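PDB 5Z87: EmGH1 from Erythrobacter marinus, which probably hydrolyses terminal beta-glucosidic bonds, as a family 3 glycoside hydrolase. Local coordinates for residues Ala61-Met72 and Tyr84-Ala95; Ala99-Val108 and Glu168-Gly176. One frame throughout, in Å; residues are numbered along the deposited sequence.

Contact 1: Ala61-Met72 and Tyr84-Ala95; sequences AQLNCPRAADVM and YFAHGIGGVYSA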
ATOM      1  N   ALA A  61       5.583 -25.063  32.777  1.00 24.02           N
ATOM      2  CA  ALA A  61       6.992 -24.837  32.475  1.00 26.62           C
ATOM      3  C   ALA A  61       7.316 -25.188  31.024  1.00 25.39           C
ATOM      4  O   ALA A  61       8.243 -24.617  30.437  1.00 22.53           O
ATOM      5  CB  ALA A  61       7.863 -25.644  33.443  1.00 22.82           C
ATOM      6  N   GLN A  62       6.564 -26.117  30.432  1.00 20.55           N
ATOM      7  CA  GLN A  62       6.736 -26.470  29.031  1.00 23.95           C
ATOM      8  C   GLN A  62       6.308 -25.358  28.069  1.00 24.60           C
ATOM      9  O   GLN A  62       6.500 -25.515  26.861  1.00 19.79           O
ATOM     10  CB  GLN A  62       5.956 -27.757  28.725  1.00 23.08           C
ATOM     11  CG  GLN A  62       6.398 -28.963  29.558  1.00 18.39           C
ATOM     12  CD  GLN A  62       7.815 -29.406  29.233  1.00 25.68           C
ATOM     13  OE1 GLN A  62       8.166 -29.624  28.066  1.00 21.82           O
ATOM     14  NE2 GLN A  62       8.656 -29.509  30.267  1.00 25.55           N
ATOM     15  N   LEU A  63       5.746 -24.249  28.554  1.00 20.52           N
ATOM     16  CA  LEU A  63       5.277 -23.182  27.674  1.00 24.78           C
ATOM     17  C   LEU A  63       6.247 -22.009  27.600  1.00 24.69           C
ATOM     18  O   LEU A  63       5.921 -20.984  26.992  1.00 22.07           O
ATOM     19  CB  LEU A  63       3.895 -22.693  28.119  1.00 19.92           C
ATOM     20  CG  LEU A  63       2.879 -23.804  28.422  1.00 21.48           C
ATOM     21  CD1 LEU A  63       1.507 -23.232  28.663  1.00 26.15           C
ATOM     22  CD2 LEU A  63       2.823 -24.819  27.293  1.00 22.86           C
ATOM     23  N   ASN A  64       7.429 -22.133  28.199  1.00 23.31           N
ATOM     24  CA  ASN A  64       8.428 -21.072  28.216  1.00 25.01           C
ATOM     25  C   ASN A  64       9.588 -21.435  27.299  1.00 27.05           C
ATOM     26  O   ASN A  64       9.998 -22.599  27.244  1.00 25.42           O
ATOM     27  CB  ASN A  64       8.946 -20.838  29.639  1.00 25.68           C
ATOM     28  CG  ASN A  64       7.820 -20.647  30.641  1.00 28.07           C
ATOM     29  OD1 ASN A  64       6.834 -19.987  30.341  1.00 20.56           O
ATOM     30  ND2 ASN A  64       7.963 -21.227  31.836  1.00 24.96           N
ATOM     31  N   CYS A  65      10.121 -20.436  26.583  1.00 18.71           N
ATOM     32  CA  CYS A  65      11.288 -20.618  25.715  1.00 19.44           C
ATOM     33  C   CYS A  65      12.178 -19.380  25.740  1.00 26.35           C
ATOM     34  O   CYS A  65      12.120 -18.535  24.837  1.00 26.34           O
ATOM     35  CB  CYS A  65      10.859 -20.930  24.281  1.00 17.75           C
ATOM     36  SG  CYS A  65      12.229 -21.360  23.177  1.00 23.85           S
ATOM     37  N   PRO A  66      13.028 -19.243  26.760  1.00 25.17           N
ATOM     38  CA  PRO A  66      13.974 -18.121  26.797  1.00 21.20           C
ATOM     39  C   PRO A  66      15.170 -18.393  25.896  1.00 22.77           C
ATOM     40  O   PRO A  66      15.319 -19.469  25.314  1.00 23.54           O
ATOM     41  CB  PRO A  66      14.408 -18.068  28.268  1.00 21.51           C
ATOM     42  CG  PRO A  66      14.412 -19.530  28.667  1.00 22.37           C
ATOM     43  CD  PRO A  66      13.206 -20.142  27.922  1.00 20.49           C
ATOM     44  N   ARG A  67      16.030 -17.388  25.794  1.00 24.13           N
ATOM     45  CA  ARG A  67      17.306 -17.581  25.127  1.00 28.53           C
ATOM     46  C   ARG A  67      18.171 -18.545  25.929  1.00 25.16           C
ATOM     47  O   ARG A  67      18.181 -18.520  27.163  1.00 24.30           O
ATOM     48  CB  ARG A  67      18.024 -16.248  24.942  1.00 30.76           C
ATOM     49  CG  ARG A  67      18.693 -16.122  23.589  1.00 34.06           C
ATOM     50  CD  ARG A  67      19.307 -14.753  23.390  1.00 45.81           C
ATOM     51  NE  ARG A  67      18.332 -13.841  22.812  1.00 54.02           N
ATOM     52  CZ  ARG A  67      18.153 -13.676  21.505  1.00 47.04           C
ATOM     53  NH1 ARG A  67      17.217 -12.832  21.065  1.00 41.49           N
ATOM     54  NH2 ARG A  67      18.907 -14.360  20.648  1.00 38.91           N
ATOM     55  N   ALA A  68      18.907 -19.392  25.210  1.00 26.63           N
ATOM     56  CA  ALA A  68      19.666 -20.469  25.836  1.00 26.27           C
ATOM     57  C   ALA A  68      20.741 -19.966  26.793  1.00 32.21           C
ATOM     58  O   ALA A  68      21.025 -20.629  27.798  1.00 36.03           O
ATOM     59  CB  ALA A  68      20.311 -21.337  24.760  1.00 23.66           C
ATOM     60  N   ALA A  69      21.344 -18.808  26.505  1.00 28.77           N
ATOM     61  CA  ALA A  69      22.645 -18.470  27.084  1.00 28.39           C
ATOM     62  C   ALA A  69      22.630 -18.493  28.612  1.00 27.47           C
ATOM     63  O   ALA A  69      23.566 -19.005  29.235  1.00 35.12           O
ATOM     64  CB  ALA A  69      23.100 -17.098  26.578  1.00 24.21           C
ATOM     65  N   ASP A  70      21.594 -17.930  29.235  1.00 32.22           N
ATOM     66  CA  ASP A  70      21.571 -17.836  30.696  1.00 29.85           C
ATOM     67  C   ASP A  70      21.237 -19.161  31.361  1.00 34.65           C
ATOM     68  O   ASP A  70      21.639 -19.388  32.505  1.00 36.42           O
ATOM     69  CB  ASP A  70      20.570 -16.779  31.148  1.00 31.10           C
ATOM     70  CG  ASP A  70      21.093 -15.375  30.949  1.00 42.40           C
ATOM     71  OD1 ASP A  70      22.195 -15.220  30.366  1.00 40.85           O
ATOM     72  OD2 ASP A  70      20.405 -14.431  31.384  1.00 49.15           O
ATOM     73  N   VAL A  71      20.481 -20.021  30.682  1.00 26.20           N
ATOM     74  CA  VAL A  71      20.265 -21.371  31.170  1.00 30.64           C
ATOM     75  C   VAL A  71      21.566 -22.167  31.104  1.00 36.79           C
ATOM     76  O   VAL A  71      21.929 -22.869  32.052  1.00 33.73           O
ATOM     77  CB  VAL A  71      19.135 -22.037  30.361  1.00 30.34           C
ATOM     78  CG1 VAL A  71      18.849 -23.439  30.875  1.00 29.34           C
ATOM     79  CG2 VAL A  71      17.883 -21.173  30.405  1.00 24.13           C
ATOM     80  N   MET A  72      22.305 -22.040  30.004  1.00 34.64           N
ATOM     81  CA  MET A  72      23.511 -22.841  29.826  1.00 31.80           C
ATOM     82  C   MET A  72      24.626 -22.402  30.766  1.00 36.82           C
ATOM     83  O   MET A  72      25.354 -23.245  31.307  1.00 33.53           O
ATOM     84  CB  MET A  72      23.982 -22.754  28.380  1.00 30.60           C
ATOM     85  CG  MET A  72      23.024 -23.360  27.399  1.00 32.48           C
ATOM     86  SD  MET A  72      23.555 -23.059  25.710  1.00 31.54           S
ATOM     87  CE  MET A  72      24.907 -24.207  25.496  1.00 28.12           C
ATOM     88  N   TYR A  84      10.071 -21.687  37.835  1.00 24.34           N
ATOM     89  CA  TYR A  84       9.511 -22.777  37.031  1.00 27.64           C
ATOM     90  C   TYR A  84      10.574 -23.755  36.534  1.00 25.44           C
ATOM     91  O   TYR A  84      10.235 -24.888  36.184  1.00 25.48           O
ATOM     92  CB  TYR A  84       8.741 -22.243  35.814  1.00 24.32           C
ATOM     93  CG  TYR A  84       9.637 -21.777  34.671  1.00 24.96           C
ATOM     94  CD1 TYR A  84      10.145 -22.675  33.734  1.00 24.50           C
ATOM     95  CD2 TYR A  84       9.962 -20.433  34.528  1.00 25.17           C
ATOM     96  CE1 TYR A  84      10.966 -22.249  32.714  1.00 29.63           C
ATOM     97  CE2 TYR A  84      10.779 -20.000  33.507  1.00 21.39           C
ATOM     98  CZ  TYR A  84      11.269 -20.905  32.599  1.00 29.41           C
ATOM     99  OH  TYR A  84      12.082 -20.468  31.583  1.00 27.38           O
ATOM    100  N   PHE A  85      11.834 -23.329  36.439  1.00 20.35           N
ATOM    101  CA  PHE A  85      12.867 -24.194  35.874  1.00 23.76           C
ATOM    102  C   PHE A  85      13.141 -25.405  36.763  1.00 25.25           C
ATOM    103  O   PHE A  85      13.733 -26.382  36.299  1.00 22.62           O
ATOM    104  CB  PHE A  85      14.155 -23.390  35.641  1.00 21.05           C
ATOM    105  CG  PHE A  85      15.206 -24.126  34.850  1.00 26.66           C
ATOM    106  CD1 PHE A  85      14.914 -24.663  33.601  1.00 22.13           C
ATOM    107  CD2 PHE A  85      16.490 -24.275  35.356  1.00 25.94           C
ATOM    108  CE1 PHE A  85      15.879 -25.341  32.877  1.00 23.01           C
ATOM    109  CE2 PHE A  85      17.464 -24.957  34.641  1.00 20.19           C
ATOM    110  CZ  PHE A  85      17.160 -25.495  33.401  1.00 22.09           C
ATOM    111  N   ALA A  86      12.698 -25.372  38.016  1.00 25.93           N
ATOM    112  CA  ALA A  86      12.728 -26.570  38.843  1.00 32.29           C
ATOM    113  C   ALA A  86      11.993 -27.733  38.186  1.00 26.80           C
ATOM    114  O   ALA A  86      12.291 -28.892  38.488  1.00 32.33           O
ATOM    115  CB  ALA A  86      12.131 -26.258  40.222  1.00 26.34           C
ATOM    116  N   HIS A  87      11.069 -27.455  37.265  1.00 26.70           N
ATOM    117  CA  HIS A  87      10.334 -28.490  36.548  1.00 25.72           C
ATOM    118  C   HIS A  87      10.769 -28.616  35.094  1.00 27.70           C
ATOM    119  O   HIS A  87      10.035 -29.179  34.278  1.00 25.62           O
ATOM    120  CB  HIS A  87       8.837 -28.217  36.624  1.00 21.47           C
ATOM    121  CG  HIS A  87       8.399 -27.725  37.964  1.00 32.70           C
ATOM    122  ND1 HIS A  87       8.432 -28.519  39.092  1.00 29.31           N
ATOM    123  CD2 HIS A  87       7.948 -26.512  38.367  1.00 32.52           C
ATOM    124  CE1 HIS A  87       8.003 -27.821  40.129  1.00 32.23           C
ATOM    125  NE2 HIS A  87       7.711 -26.598  39.719  1.00 38.82           N
ATOM    126  N   GLY A  88      11.949 -28.116  34.749  1.00 26.38           N
ATOM    127  CA  GLY A  88      12.355 -28.194  33.360  1.00 25.19           C
ATOM    128  C   GLY A  88      11.931 -26.964  32.579  1.00 23.61           C
ATOM    129  O   GLY A  88      11.762 -25.885  33.158  1.00 23.43           O
ATOM    130  N   ILE A  89      11.746 -27.114  31.268  1.00 18.40           N
ATOM    131  CA  ILE A  89      11.597 -25.961  30.391  1.00 24.69           C
ATOM    132  C   ILE A  89      10.996 -26.437  29.081  1.00 20.68           C
ATOM    133  O   ILE A  89      11.250 -27.559  28.635  1.00 18.57           O
ATOM    134  CB  ILE A  89      12.963 -25.243  30.201  1.00 23.69           C
ATOM    135  CG1 ILE A  89      12.780 -23.826  29.647  1.00 23.84           C
ATOM    136  CG2 ILE A  89      13.920 -26.062  29.334  1.00 17.33           C
ATOM    137  CD1 ILE A  89      13.963 -22.920  29.931  1.00 20.13           C
ATOM    138  N   GLY A  90      10.170 -25.590  28.474  1.00 19.62           N
ATOM    139  CA  GLY A  90       9.664 -25.865  27.144  1.00 18.43           C
ATOM    140  C   GLY A  90      10.755 -25.920  26.093  1.00 23.19           C
ATOM    141  O   GLY A  90      10.942 -26.942  25.428  1.00 18.41           O
ATOM    142  N   GLY A  91      11.481 -24.817  25.922  1.00 23.92           N
ATOM    143  CA  GLY A  91      12.558 -24.782  24.956  1.00 19.22           C
ATOM    144  C   GLY A  91      13.576 -23.731  25.328  1.00 20.04           C
ATOM    145  O   GLY A  91      13.385 -22.943  26.257  1.00 22.75           O
ATOM    146  N   VAL A  92      14.684 -23.741  24.595  1.00 19.40           N
ATOM    147  CA  VAL A  92      15.631 -22.639  24.608  1.00 20.58           C
ATOM    148  C   VAL A  92      15.887 -22.258  23.162  1.00 21.54           C
ATOM    149  O   VAL A  92      15.720 -23.060  22.237  1.00 22.86           O
ATOM    150  CB  VAL A  92      16.969 -22.963  25.318  1.00 27.15           C
ATOM    151  CG1 VAL A  92      16.764 -23.114  26.810  1.00 20.71           C
ATOM    152  CG2 VAL A  92      17.640 -24.192  24.703  1.00 17.42           C
ATOM    153  N   TYR A  93      16.301 -21.014  22.980  1.00 20.82           N
ATOM    154  CA  TYR A  93      16.565 -20.463  21.662  1.00 26.58           C
ATOM    155  C   TYR A  93      18.039 -20.120  21.556  1.00 19.54           C
ATOM    156  O   TYR A  93      18.591 -19.472  22.452  1.00 23.53           O
ATOM    157  CB  TYR A  93      15.710 -19.218  21.416  1.00 21.10           C
ATOM    158  CG  TYR A  93      16.019 -18.495  20.131  1.00 20.27           C
ATOM    159  CD1 TYR A  93      16.131 -19.182  18.935  1.00 21.98           C
ATOM    160  CD2 TYR A  93      16.170 -17.119  20.113  1.00 29.17           C
ATOM    161  CE1 TYR A  93      16.390 -18.508  17.750  1.00 29.60           C
ATOM    162  CE2 TYR A  93      16.425 -16.436  18.935  1.00 21.42           C
ATOM    163  CZ  TYR A  93      16.536 -17.127  17.764  1.00 24.25           C
ATOM    164  OH  TYR A  93      16.801 -16.439  16.607  1.00 26.64           O
ATOM    165  N   SER A  94      18.672 -20.578  20.476  1.00 17.40           N
ATOM    166  CA  SER A  94      20.020 -20.143  20.121  1.00 26.49           C
ATOM    167  C   SER A  94      21.076 -20.642  21.116  1.00 25.51           C
ATOM    168  O   SER A  94      21.729 -19.850  21.808  1.00 21.89           O
ATOM    169  CB  SER A  94      20.046 -18.611  20.001  1.00 19.07           C
ATOM    170  OG  SER A  94      21.124 -18.186  19.201  1.00 27.69           O
ATOM    171  N   ALA A  95      21.253 -21.962  21.180  1.00 26.99           N
ATOM    172  CA  ALA A  95      22.212 -22.591  22.077  1.00 28.66           C
ATOM    173  C   ALA A  95      23.587 -22.746  21.449  1.00 31.30           C
ATOM    174  O   ALA A  95      24.542 -23.079  22.159  1.00 26.40           O
ATOM    175  CB  ALA A  95      21.703 -23.969  22.519  1.00 20.95           C
TER
HETATM  176  O   HOH W   1      11.644 -29.804  30.075  1.00 18.16           O
HETATM  177  O   HOH W   2       7.867 -29.785  33.121  1.00 21.63           O
HETATM  178  O   HOH W   3      21.311 -17.690  23.678  1.00 31.27           O

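Contact 2: Ala99-Val108 and Glu168-Gly176; sequences AGPEDNARAV and EARSRGSQG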
ATOM      1  N   ALA A  99      30.115 -21.338  19.496  1.00 41.35           N
ATOM      2  CA  ALA A  99      30.796 -22.624  19.505  1.00 34.74           C
ATOM      3  C   ALA A  99      30.749 -23.297  18.140  1.00 34.78           C
ATOM      4  O   ALA A  99      29.749 -23.207  17.419  1.00 32.48           O
ATOM      5  CB  ALA A  99      30.181 -23.549  20.557  1.00 25.39           C
ATOM      6  N   GLY A 100      31.846 -23.998  17.805  1.00 32.89           N
ATOM      7  CA  GLY A 100      31.882 -24.844  16.645  1.00 24.54           C
ATOM      8  C   GLY A 100      31.055 -26.103  16.835  1.00 26.44           C
ATOM      9  O   GLY A 100      30.489 -26.352  17.908  1.00 26.19           O
ATOM     10  N   PRO A 101      31.000 -26.925  15.783  1.00 27.72           N
ATOM     11  CA  PRO A 101      30.091 -28.092  15.804  1.00 26.69           C
ATOM     12  C   PRO A 101      30.286 -29.038  16.990  1.00 30.00           C
ATOM     13  O   PRO A 101      29.304 -29.366  17.668  1.00 29.56           O
ATOM     14  CB  PRO A 101      30.394 -28.783  14.467  1.00 26.37           C
ATOM     15  CG  PRO A 101      30.998 -27.732  13.617  1.00 27.67           C
ATOM     16  CD  PRO A 101      31.734 -26.802  14.512  1.00 26.67           C
ATOM     17  N   GLU A 102      31.511 -29.508  17.255  1.00 33.83           N
ATOM     18  CA  GLU A 102      31.683 -30.467  18.348  1.00 33.71           C
ATOM     19  C   GLU A 102      31.406 -29.821  19.697  1.00 26.15           C
ATOM     20  O   GLU A 102      30.724 -30.413  20.540  1.00 23.44           O
ATOM     21  CB  GLU A 102      33.086 -31.074  18.345  1.00 32.05           C
ATOM     22  CG  GLU A 102      33.444 -31.832  17.092  1.00 35.34           C
ATOM     23  CD  GLU A 102      34.169 -30.952  16.083  1.00 52.14           C
ATOM     24  OE1 GLU A 102      33.790 -29.756  15.938  1.00 46.75           O
ATOM     25  OE2 GLU A 102      35.124 -31.456  15.445  1.00 58.21           O
ATOM     26  N   ASP A 103      31.931 -28.613  19.921  1.00 24.47           N
ATOM     27  CA  ASP A 103      31.658 -27.905  21.171  1.00 25.41           C
ATOM     28  C   ASP A 103      30.181 -27.559  21.302  1.00 26.65           C
ATOM     29  O   ASP A 103      29.632 -27.565  22.409  1.00 33.64           O
ATOM     30  CB  ASP A 103      32.508 -26.639  21.259  1.00 33.46           C
ATOM     31  CG  ASP A 103      33.992 -26.932  21.191  1.00 38.24           C
ATOM     32  OD1 ASP A 103      34.392 -28.065  21.536  1.00 40.21           O
ATOM     33  OD2 ASP A 103      34.759 -26.033  20.791  1.00 49.75           O
ATOM     34  N   ASN A 104      29.530 -27.228  20.187  1.00 31.16           N
ATOM     35  CA  ASN A 104      28.092 -26.986  20.181  1.00 29.23           C
ATOM     36  C   ASN A 104      27.363 -28.207  20.719  1.00 21.33           C
ATOM     37  O   ASN A 104      26.624 -28.127  21.705  1.00 27.56           O
ATOM     38  CB  ASN A 104      27.661 -26.648  18.740  1.00 26.03           C
ATOM     39  CG  ASN A 104      26.247 -26.088  18.611  1.00 29.16           C
ATOM     40  OD1 ASN A 104      25.910 -25.558  17.552  1.00 28.56           O
ATOM     41  ND2 ASN A 104      25.412 -26.227  19.641  1.00 23.39           N
ATOM     42  N   ALA A 105      27.610 -29.361  20.103  1.00 21.79           N
ATOM     43  CA  ALA A 105      26.958 -30.599  20.516  1.00 28.62           C
ATOM     44  C   ALA A 105      27.213 -30.917  21.986  1.00 27.81           C
ATOM     45  O   ALA A 105      26.303 -31.350  22.700  1.00 28.71           O
ATOM     46  CB  ALA A 105      27.441 -31.744  19.633  1.00 23.68           C
ATOM     47  N   ARG A 106      28.442 -30.705  22.460  1.00 24.33           N
ATOM     48  CA  ARG A 106      28.738 -31.027  23.852  1.00 35.04           C
ATOM     49  C   ARG A 106      28.058 -30.045  24.792  1.00 31.08           C
ATOM     50  O   ARG A 106      27.572 -30.440  25.857  1.00 25.76           O
ATOM     51  CB  ARG A 106      30.252 -31.055  24.087  1.00 23.50           C
ATOM     52  CG  ARG A 106      30.923 -32.318  23.532  1.00 24.97           C
ATOM     53  CD  ARG A 106      32.414 -32.405  23.902  1.00 28.70           C
ATOM     54  NE  ARG A 106      33.227 -31.428  23.175  1.00 35.18           N
ATOM     55  CZ  ARG A 106      33.856 -31.679  22.028  1.00 38.69           C
ATOM     56  NH1 ARG A 106      33.782 -32.884  21.477  1.00 31.73           N
ATOM     57  NH2 ARG A 106      34.557 -30.721  21.433  1.00 35.39           N
ATOM     58  N   ALA A 107      28.003 -28.763  24.416  1.00 24.31           N
ATOM     59  CA  ALA A 107      27.394 -27.783  25.309  1.00 27.73           C
ATOM     60  C   ALA A 107      25.891 -28.014  25.442  1.00 28.70           C
ATOM     61  O   ALA A 107      25.318 -27.759  26.509  1.00 26.38           O
ATOM     62  CB  ALA A 107      27.699 -26.358  24.830  1.00 22.73           C
ATOM     63  N   VAL A 108      25.246 -28.528  24.391  1.00 19.93           N
ATOM     64  CA  VAL A 108      23.822 -28.831  24.484  1.00 28.74           C
ATOM     65  C   VAL A 108      23.599 -30.073  25.340  1.00 28.32           C
ATOM     66  O   VAL A 108      22.645 -30.140  26.124  1.00 24.78           O
ATOM     67  CB  VAL A 108      23.220 -28.995  23.076  1.00 23.96           C
ATOM     68  CG1 VAL A 108      21.788 -29.471  23.164  1.00 24.51           C
ATOM     69  CG2 VAL A 108      23.288 -27.686  22.306  1.00 27.07           C
ATOM     70  N   GLU A 168      23.100 -31.178   9.932  1.00 23.07           N
ATOM     71  CA  GLU A 168      24.043 -30.362  10.682  1.00 25.61           C
ATOM     72  C   GLU A 168      23.414 -29.859  11.975  1.00 30.57           C
ATOM     73  O   GLU A 168      24.082 -29.791  13.014  1.00 29.12           O
ATOM     74  CB  GLU A 168      24.543 -29.195   9.813  1.00 28.16           C
ATOM     75  CG  GLU A 168      25.252 -29.629   8.521  1.00 26.18           C
ATOM     76  CD  GLU A 168      26.095 -28.533   7.854  1.00 27.07           C
ATOM     77  OE1 GLU A 168      26.302 -27.439   8.440  1.00 26.32           O
ATOM     78  OE2 GLU A 168      26.559 -28.782   6.716  1.00 29.12           O
ATOM     79  N   ALA A 169      22.124 -29.521  11.936  1.00 28.08           N
ATOM     80  CA  ALA A 169      21.469 -28.984  13.124  1.00 27.06           C
ATOM     81  C   ALA A 169      21.252 -30.075  14.173  1.00 25.46           C
ATOM     82  O   ALA A 169      21.574 -29.890  15.350  1.00 20.47           O
ATOM     83  CB  ALA A 169      20.140 -28.321  12.737  1.00 25.03           C
ATOM     84  N   ARG A 170      20.705 -31.219  13.761  1.00 22.99           N
ATOM     85  CA  ARG A 170      20.378 -32.274  14.716  1.00 25.84           C
ATOM     86  C   ARG A 170      21.643 -32.857  15.345  1.00 29.33           C
ATOM     87  O   ARG A 170      21.685 -33.109  16.555  1.00 25.90           O
ATOM     88  CB  ARG A 170      19.544 -33.356  14.019  1.00 21.48           C
ATOM     89  CG  ARG A 170      18.872 -34.353  14.960  1.00 23.42           C
ATOM     90  CD  ARG A 170      17.923 -33.652  15.929  1.00 36.68           C
ATOM     91  NE  ARG A 170      17.524 -34.497  17.053  1.00 31.08           N
ATOM     92  CZ  ARG A 170      16.380 -35.173  17.108  1.00 32.22           C
ATOM     93  NH1 ARG A 170      16.092 -35.928  18.164  1.00 34.51           N
ATOM     94  NH2 ARG A 170      15.522 -35.101  16.101  1.00 28.61           N
ATOM     95  N   SER A 171      22.697 -33.039  14.552  1.00 23.45           N
ATOM     96  CA  SER A 171      23.955 -33.532  15.103  1.00 31.99           C
ATOM     97  C   SER A 171      24.541 -32.577  16.135  1.00 26.66           C
ATOM     98  O   SER A 171      25.302 -33.012  17.006  1.00 27.92           O
ATOM     99  CB  SER A 171      24.968 -33.777  13.978  1.00 23.37           C
ATOM    100  OG  SER A 171      25.453 -32.544  13.475  1.00 28.58           O
ATOM    101  N   ARG A 172      24.206 -31.293  16.066  1.00 27.55           N
ATOM    102  CA  ARG A 172      24.686 -30.312  17.035  1.00 26.69           C
ATOM    103  C   ARG A 172      23.697 -30.081  18.176  1.00 23.58           C
ATOM    104  O   ARG A 172      23.898 -29.173  18.988  1.00 26.42           O
ATOM    105  CB  ARG A 172      25.011 -28.984  16.332  1.00 27.19           C
ATOM    106  CG  ARG A 172      26.180 -29.087  15.338  1.00 33.22           C
ATOM    107  CD  ARG A 172      26.318 -27.851  14.438  1.00 20.31           C
ATOM    108  NE  ARG A 172      26.797 -26.697  15.189  1.00 24.21           N
ATOM    109  CZ  ARG A 172      27.639 -25.788  14.712  1.00 24.63           C
ATOM    110  NH1 ARG A 172      28.095 -25.884  13.463  1.00 25.58           N
ATOM    111  NH2 ARG A 172      28.028 -24.783  15.484  1.00 23.67           N
ATOM    112  N   GLY A 173      22.640 -30.879  18.264  1.00 22.63           N
ATOM    113  CA  GLY A 173      21.750 -30.810  19.399  1.00 26.03           C
ATOM    114  C   GLY A 173      20.475 -30.031  19.184  1.00 25.19           C
ATOM    115  O   GLY A 173      19.660 -29.948  20.106  1.00 29.37           O
ATOM    116  N   SER A 174      20.267 -29.463  18.006  1.00 24.47           N
ATOM    117  CA  SER A 174      19.037 -28.735  17.727  1.00 27.92           C
ATOM    118  C   SER A 174      18.026 -29.665  17.072  1.00 22.52           C
ATOM    119  O   SER A 174      18.331 -30.297  16.060  1.00 27.91           O
ATOM    120  CB  SER A 174      19.322 -27.539  16.817  1.00 30.60           C
ATOM    121  OG  SER A 174      18.124 -26.922  16.380  1.00 30.54           O
ATOM    122  N   GLN A 175      16.823 -29.749  17.637  1.00 22.80           N
ATOM    123  CA  GLN A 175      15.782 -30.571  17.030  1.00 25.66           C
ATOM    124  C   GLN A 175      14.589 -29.736  16.570  1.00 22.06           C
ATOM    125  O   GLN A 175      13.538 -30.301  16.240  1.00 24.43           O
ATOM    126  CB  GLN A 175      15.305 -31.651  18.003  1.00 31.41           C
ATOM    127  CG  GLN A 175      16.335 -32.032  19.060  1.00 29.69           C
ATOM    128  CD  GLN A 175      16.208 -31.130  20.287  1.00 32.55           C
ATOM    129  OE1 GLN A 175      15.791 -29.976  20.169  1.00 29.14           O
ATOM    130  NE2 GLN A 175      16.544 -31.656  21.464  1.00 32.22           N
ATOM    131  N   GLY A 176      14.711 -28.419  16.548  1.00 24.45           N
ATOM    132  CA  GLY A 176      13.671 -27.581  15.969  1.00 24.44           C
ATOM    133  C   GLY A 176      14.256 -26.275  15.488  1.00 23.15           C
ATOM    134  O   GLY A 176      15.261 -25.789  16.022  1.00 24.81           O
TER

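Contact 1: Ala61-Met72 and Tyr84-Ala95
N64 lays its amide over Y84: ND2 hangs above the centre of the ring, 3.2 Å from Y84 CD1, with the amide plane turned 64° from the ring. Y84 holds CG between its backbone N and carbonyl carbon (chi1 77°), which brings the ring under that amide. Next to it P66 and I89 meet tip to tip, P66 CD 3.5 Å from I89 CD1, and V71 CG1 reaches F85 CZ at 3.7 Å. The CA atoms draw nearest each other at Q62 and G90, where glycine leaves room: G90 CA touches Q62 O at 3.2 Å, and a side chain on G90 would run into Q62 O and N64 O. G91 N then donates to N64 O. Strand 91-93 is the first strand of the parallel sheet of the family 3 N-terminal, TIM-barrel-related domain, and 61-72 runs along its outer edge, with Y93 N bonded to P66 O and A68 N to Y93 O (2.8 Å). A68 CB packs on A95 CB. Q62, also buried, is held by polar partners: its OE1 takes a bond from K380, and NE2 donates to a water that also accepts from I89 N. The solvent side is looser. There the exposed R67 lies alongside Y93, NH2 3.7 Å from Y93 CE2, its guanidinium also in a cation-pi contact with W314; Y93 OH bonds E130 in the pocket that holds dithiothreitol.

Contact 2: Ala99-Val108 and Glu168-Gly176
R172 and N104 make the polar part of this contact. N104 OD1 accepts from R172 NE at 2.8 Å (153° at the hydrogen), close to the guanidinium plane, and takes a weak second bond from R172 NH2 at 3.1 Å. The amide stands nearly upright to the guanidinium, the planes 83° apart; chi1 of N104 (-168°) turns CG away from its own backbone N, which carries OD1 over to the arginine. Van der Waals cover comes next: P101 CA sits over the centre of one guanidinium face, and P101 CG lies 3.4 Å from R172 NH1, at the first turn of helix 101-116. Methyl groups close against backbone carbonyls, A105 CB on S171 O at 3.6 Å and V108 CG1 on G173 O at 3.8 Å. G173 is the C' residue of the Schellman motif that ends helix 155-171, and its lack of a side chain lets V108 settle there. With an alanine in place of R172 both donors to N104 OD1 go, which would probably leave the N104 amide freer to turn and open a gap beside P101. R172 NH1 also donates to D138 O, so the charge of this buried arginine is probably balanced by neutral oxygens of a side chain and a backbone rather than by a carboxylate in this contact.

How the contacts relate
Contact 1 and contact 2 follow one another along the chain, their centres about 16 Å apart, and both belong to the family 3 N-terminal domain. Strand 91-93 leads on to helix 101-116, so 84-95 and 99-108 are successive pieces of one strand-to-helix connection. They also touch directly: M72 CE lies 3.6 Å from A107 CB, and A95 CB 4.0 Å from V108 CG2. Further along, G176 opens strand 176-177, third in the same parallel sheet, with strand 126-129 between it and 91-93. Contact 1 borders the pocket, the Y93 side chain being about 3 Å from the bound dithiothreitol; contact 2, a structural joint held partly by hydrogen bonds, lies away from the annotated sites.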